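Local coordinates for acyl-[acyl-carrier-protein]--UDP-N-acetylglucosamine O-acyltransferase (Helicobacter pylori, PDB 1J2Z), which catalyses transfer of a 3-hydroxyacyl chain from acyl carrier protein to UDP-N-acetylglucosamine, the first step of lipid A biosynthesis, at residues V177-G185 / G192-L202. Residues are numbered along the deposited sequence; the frame is centred on the assembly and turned at random.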
loop_
_atom_site.group_PDB
_atom_site.type_symbol
_atom_site.label_atom_id
_atom_site.label_comp_id
_atom_site.label_asym_id
_atom_site.label_seq_id
_atom_site.Cartn_x
_atom_site.Cartn_y
_atom_site.Cartn_z
ATOM N N VAL A 177 15.118 -11.567 -14.002
ATOM C CA VAL A 177 14.828 -10.965 -15.293
ATOM C C VAL A 177 16.121 -10.509 -15.961
ATOM O O VAL A 177 16.832 -9.654 -15.435
ATOM C CB VAL A 177 13.895 -9.751 -15.143
ATOM C CG1 VAL A 177 13.553 -9.193 -16.514
ATOM C CG2 VAL A 177 12.631 -10.156 -14.390
ATOM N N PRO A 178 16.436 -11.072 -17.139
ATOM C CA PRO A 178 17.649 -10.727 -17.885
ATOM C C PRO A 178 17.622 -9.280 -18.363
ATOM O O PRO A 178 16.559 -8.662 -18.448
ATOM C CB PRO A 178 17.634 -11.729 -19.034
ATOM C CG PRO A 178 16.166 -11.867 -19.314
ATOM C CD PRO A 178 15.594 -12.001 -17.915
ATOM N N PRO A 179 18.793 -8.722 -18.695
ATOM C CA PRO A 179 18.871 -7.334 -19.156
ATOM C C PRO A 179 17.958 -6.892 -20.301
ATOM O O PRO A 179 17.673 -7.647 -21.231
ATOM C CB PRO A 179 20.359 -7.151 -19.483
ATOM C CG PRO A 179 20.866 -8.534 -19.685
ATOM C CD PRO A 179 20.129 -9.342 -18.659
ATOM N N TYR A 180 17.489 -5.652 -20.187
ATOM C CA TYR A 180 16.633 -5.016 -21.181
ATOM C C TYR A 180 15.263 -5.642 -21.448
ATOM O O TYR A 180 14.674 -5.416 -22.505
ATOM C CB TYR A 180 17.412 -4.884 -22.493
ATOM C CG TYR A 180 18.713 -4.127 -22.327
ATOM C CD1 TYR A 180 19.943 -4.786 -22.371
ATOM C CD2 TYR A 180 18.712 -2.751 -22.092
ATOM C CE1 TYR A 180 21.140 -4.087 -22.183
ATOM C CE2 TYR A 180 19.894 -2.048 -21.905
ATOM C CZ TYR A 180 21.102 -2.719 -21.950
ATOM O OH TYR A 180 22.267 -2.011 -21.757
ATOM N N CYS A 181 14.746 -6.412 -20.494
ATOM C CA CYS A 181 13.441 -7.042 -20.664
ATOM C C CYS A 181 12.326 -6.314 -19.928
ATOM O O CYS A 181 12.559 -5.660 -18.917
ATOM C CB CYS A 181 13.475 -8.488 -20.169
ATOM S SG CYS A 181 14.545 -9.556 -21.116
ATOM N N THR A 182 11.111 -6.426 -20.453
ATOM C CA THR A 182 9.948 -5.816 -19.825
ATOM C C THR A 182 9.155 -6.972 -19.228
ATOM O O THR A 182 8.986 -8.010 -19.867
ATOM C CB THR A 182 9.070 -5.073 -20.843
ATOM O OG1 THR A 182 8.632 -5.986 -21.856
ATOM C CG2 THR A 182 9.847 -3.946 -21.481
ATOM N N VAL A 183 8.682 -6.793 -18.003
ATOM C CA VAL A 183 7.930 -7.829 -17.306
ATOM C C VAL A 183 6.565 -7.321 -16.854
ATOM O O VAL A 183 6.374 -6.121 -16.653
ATOM C CB VAL A 183 8.716 -8.325 -16.076
ATOM C CG1 VAL A 183 7.923 -9.388 -15.329
ATOM C CG2 VAL A 183 10.056 -8.883 -16.519
ATOM N N GLU A 184 5.624 -8.246 -16.686
ATOM C CA GLU A 184 4.272 -7.898 -16.264
ATOM C C GLU A 184 3.479 -9.142 -15.866
ATOM O O GLU A 184 3.790 -10.249 -16.304
ATOM C CB GLU A 184 3.564 -7.174 -17.410
ATOM C CG GLU A 184 2.125 -6.789 -17.140
ATOM C CD GLU A 184 1.519 -6.001 -18.287
ATOM O OE1 GLU A 184 1.440 -6.543 -19.411
ATOM O OE2 GLU A 184 1.127 -4.835 -18.063
ATOM N N GLY A 185 2.462 -8.955 -15.028
ATOM C CA GLY A 185 1.630 -10.072 -14.612
ATOM C C GLY A 185 1.742 -10.435 -13.147
ATOM O O GLY A 185 2.762 -10.161 -12.513
ATOM N N GLY A 192 8.679 -9.023 -23.591
ATOM C CA GLY A 192 9.433 -8.474 -24.701
ATOM C C GLY A 192 10.616 -7.676 -24.205
ATOM O O GLY A 192 11.068 -7.871 -23.075
ATOM N N LEU A 193 11.120 -6.772 -25.037
ATOM C CA LEU A 193 12.267 -5.960 -24.652
ATOM C C LEU A 193 11.908 -4.519 -24.323
ATOM O O LEU A 193 10.921 -3.977 -24.820
ATOM C CB LEU A 193 13.324 -5.977 -25.757
ATOM C CG LEU A 193 13.935 -7.334 -26.123
ATOM C CD1 LEU A 193 15.133 -7.111 -27.046
ATOM C CD2 LEU A 193 14.374 -8.069 -24.864
ATOM N N ASN A 194 12.730 -3.909 -23.476
ATOM C CA ASN A 194 12.550 -2.524 -23.062
ATOM C C ASN A 194 13.173 -1.654 -24.146
ATOM O O ASN A 194 14.220 -1.034 -23.950
ATOM C CB ASN A 194 13.249 -2.294 -21.720
ATOM C CG ASN A 194 12.930 -0.942 -21.117
ATOM O OD1 ASN A 194 13.325 -0.647 -19.989
ATOM N ND2 ASN A 194 12.217 -0.110 -21.867
ATOM N N ARG A 195 12.508 -1.625 -25.295
ATOM C CA ARG A 195 12.954 -0.873 -26.461
ATOM C C ARG A 195 13.263 0.587 -26.147
ATOM O O ARG A 195 14.327 1.095 -26.509
ATOM C CB ARG A 195 11.881 -0.960 -27.552
ATOM C CG ARG A 195 12.394 -0.824 -28.973
ATOM C CD ARG A 195 11.293 -1.167 -29.973
ATOM N NE ARG A 195 11.778 -1.193 -31.351
ATOM C CZ ARG A 195 12.199 -0.123 -32.017
ATOM N NH1 ARG A 195 12.198 1.066 -31.430
ATOM N NH2 ARG A 195 12.616 -0.241 -33.269
ATOM N N HIS A 196 12.335 1.258 -25.474
ATOM C CA HIS A 196 12.524 2.661 -25.132
ATOM C C HIS A 196 13.823 2.909 -24.375
ATOM O O HIS A 196 14.482 3.929 -24.579
ATOM C CB HIS A 196 11.342 3.177 -24.308
ATOM C CG HIS A 196 11.540 4.567 -23.789
ATOM N ND1 HIS A 196 12.296 4.841 -22.670
ATOM C CD2 HIS A 196 11.123 5.764 -24.264
ATOM C CE1 HIS A 196 12.338 6.147 -22.478
ATOM N NE2 HIS A 196 11.636 6.730 -23.432
ATOM N N ARG A 197 14.188 1.976 -23.504
ATOM C CA ARG A 197 15.413 2.106 -22.726
ATOM C C ARG A 197 16.641 1.831 -23.586
ATOM O O ARG A 197 17.624 2.571 -23.538
ATOM C CB ARG A 197 15.406 1.129 -21.553
ATOM C CG ARG A 197 16.672 1.174 -20.721
ATOM C CD ARG A 197 16.476 2.022 -19.485
ATOM N NE ARG A 197 16.026 3.372 -19.798
ATOM C CZ ARG A 197 15.566 4.226 -18.890
ATOM N NH1 ARG A 197 15.497 3.860 -17.617
ATOM N NH2 ARG A 197 15.175 5.442 -19.251
ATOM N N MET A 198 16.586 0.752 -24.363
ATOM C CA MET A 198 17.708 0.387 -25.220
ATOM C C MET A 198 18.028 1.494 -26.218
ATOM O O MET A 198 19.194 1.746 -26.516
ATOM C CB MET A 198 17.404 -0.908 -25.980
ATOM C CG MET A 198 17.054 -2.089 -25.090
ATOM S SD MET A 198 16.912 -3.628 -26.022
ATOM C CE MET A 198 15.376 -3.367 -26.864
ATOM N N ARG A 199 16.992 2.158 -26.721
ATOM C CA ARG A 199 17.167 3.225 -27.701
ATOM C C ARG A 199 17.947 4.430 -27.192
ATOM O O ARG A 199 18.518 5.182 -27.983
ATOM C CB ARG A 199 15.805 3.686 -28.233
ATOM C CG ARG A 199 15.122 2.673 -29.142
ATOM C CD ARG A 199 13.847 3.243 -29.745
ATOM N NE ARG A 199 12.850 3.553 -28.723
ATOM C CZ ARG A 199 11.682 4.135 -28.970
ATOM N NH1 ARG A 199 11.358 4.475 -30.210
ATOM N NH2 ARG A 199 10.835 4.372 -27.978
ATOM N N GLN A 200 17.978 4.626 -25.881
ATOM C CA GLN A 200 18.719 5.757 -25.341
ATOM C C GLN A 200 20.109 5.355 -24.877
ATOM O O GLN A 200 21.010 6.184 -24.824
ATOM C CB GLN A 200 17.955 6.416 -24.185
ATOM C CG GLN A 200 17.615 5.499 -23.030
ATOM C CD GLN A 200 17.224 6.267 -21.781
ATOM O OE1 GLN A 200 18.079 6.829 -21.090
ATOM N NE2 GLN A 200 15.927 6.310 -21.492
ATOM N N LEU A 201 20.292 4.079 -24.559
ATOM C CA LEU A 201 21.587 3.598 -24.088
ATOM C C LEU A 201 22.369 2.803 -25.128
ATOM O O LEU A 201 23.602 2.766 -25.089
ATOM C CB LEU A 201 21.404 2.718 -22.847
ATOM C CG LEU A 201 20.860 3.338 -21.560
ATOM C CD1 LEU A 201 20.544 2.227 -20.562
ATOM C CD2 LEU A 201 21.876 4.309 -20.983
ATOM N N LEU A 202 21.658 2.170 -26.056
ATOM C CA LEU A 202 22.318 1.346 -27.058
ATOM C C LEU A 202 22.174 1.800 -28.506
ATOM O O LEU A 202 21.236 2.512 -28.867
ATOM C CB LEU A 202 21.823 -0.096 -26.930
ATOM C CG LEU A 202 21.906 -0.682 -25.518
ATOM C CD1 LEU A 202 21.367 -2.100 -25.515
ATOM C CD2 LEU A 202 23.347 -0.657 -25.035
#
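Cys181 and Leu193 pair antiparallel at a non-hydrogen-bonded position, their side chains diverging and their CA atoms 4.3 Å apart, flanked by two nearly straight backbone bonds. Thr182 N donates to Gly192 O at 3.0 Å, and Asn194 N reaches Tyr180 O at 2.6 Å. The second bond ties a type II turn, Pro178 to Cys181, to Asn194, the N-cap of helix 195-201.

From that turn the Tyr180 ring extends along the helix. Its CG lies anti to the carbonyl carbon (chi1 -56°); together with the positive phi of Tyr180, this directs the ring past Met198 to Leu202. Leu202 CD1 sits over one face, 3.9 Å from the centroid, a CH-pi contact displaced toward the hydroxyl-bearing rim. Met198 crosses obliquely, CG 3.5 Å from Tyr180 CD2, and its bent thioether adds a Met-aromatic contact. Beside the strand, Thr182 CG2 packs 3.4 Å from Asn194 CA, while Cys181 SG meets Leu193 CD2.

Leu193 also packs on Tyr211 and Tyr214 of helix 204-217, and Leu202 on Phe240. Backbone bonds hold the residues leading into the helix, while the Tyr180 ring packs on Met198 and on Leu202, just past the helix's last turn, joining the last coil of the left-handed beta-helix to the C-terminal helical domain.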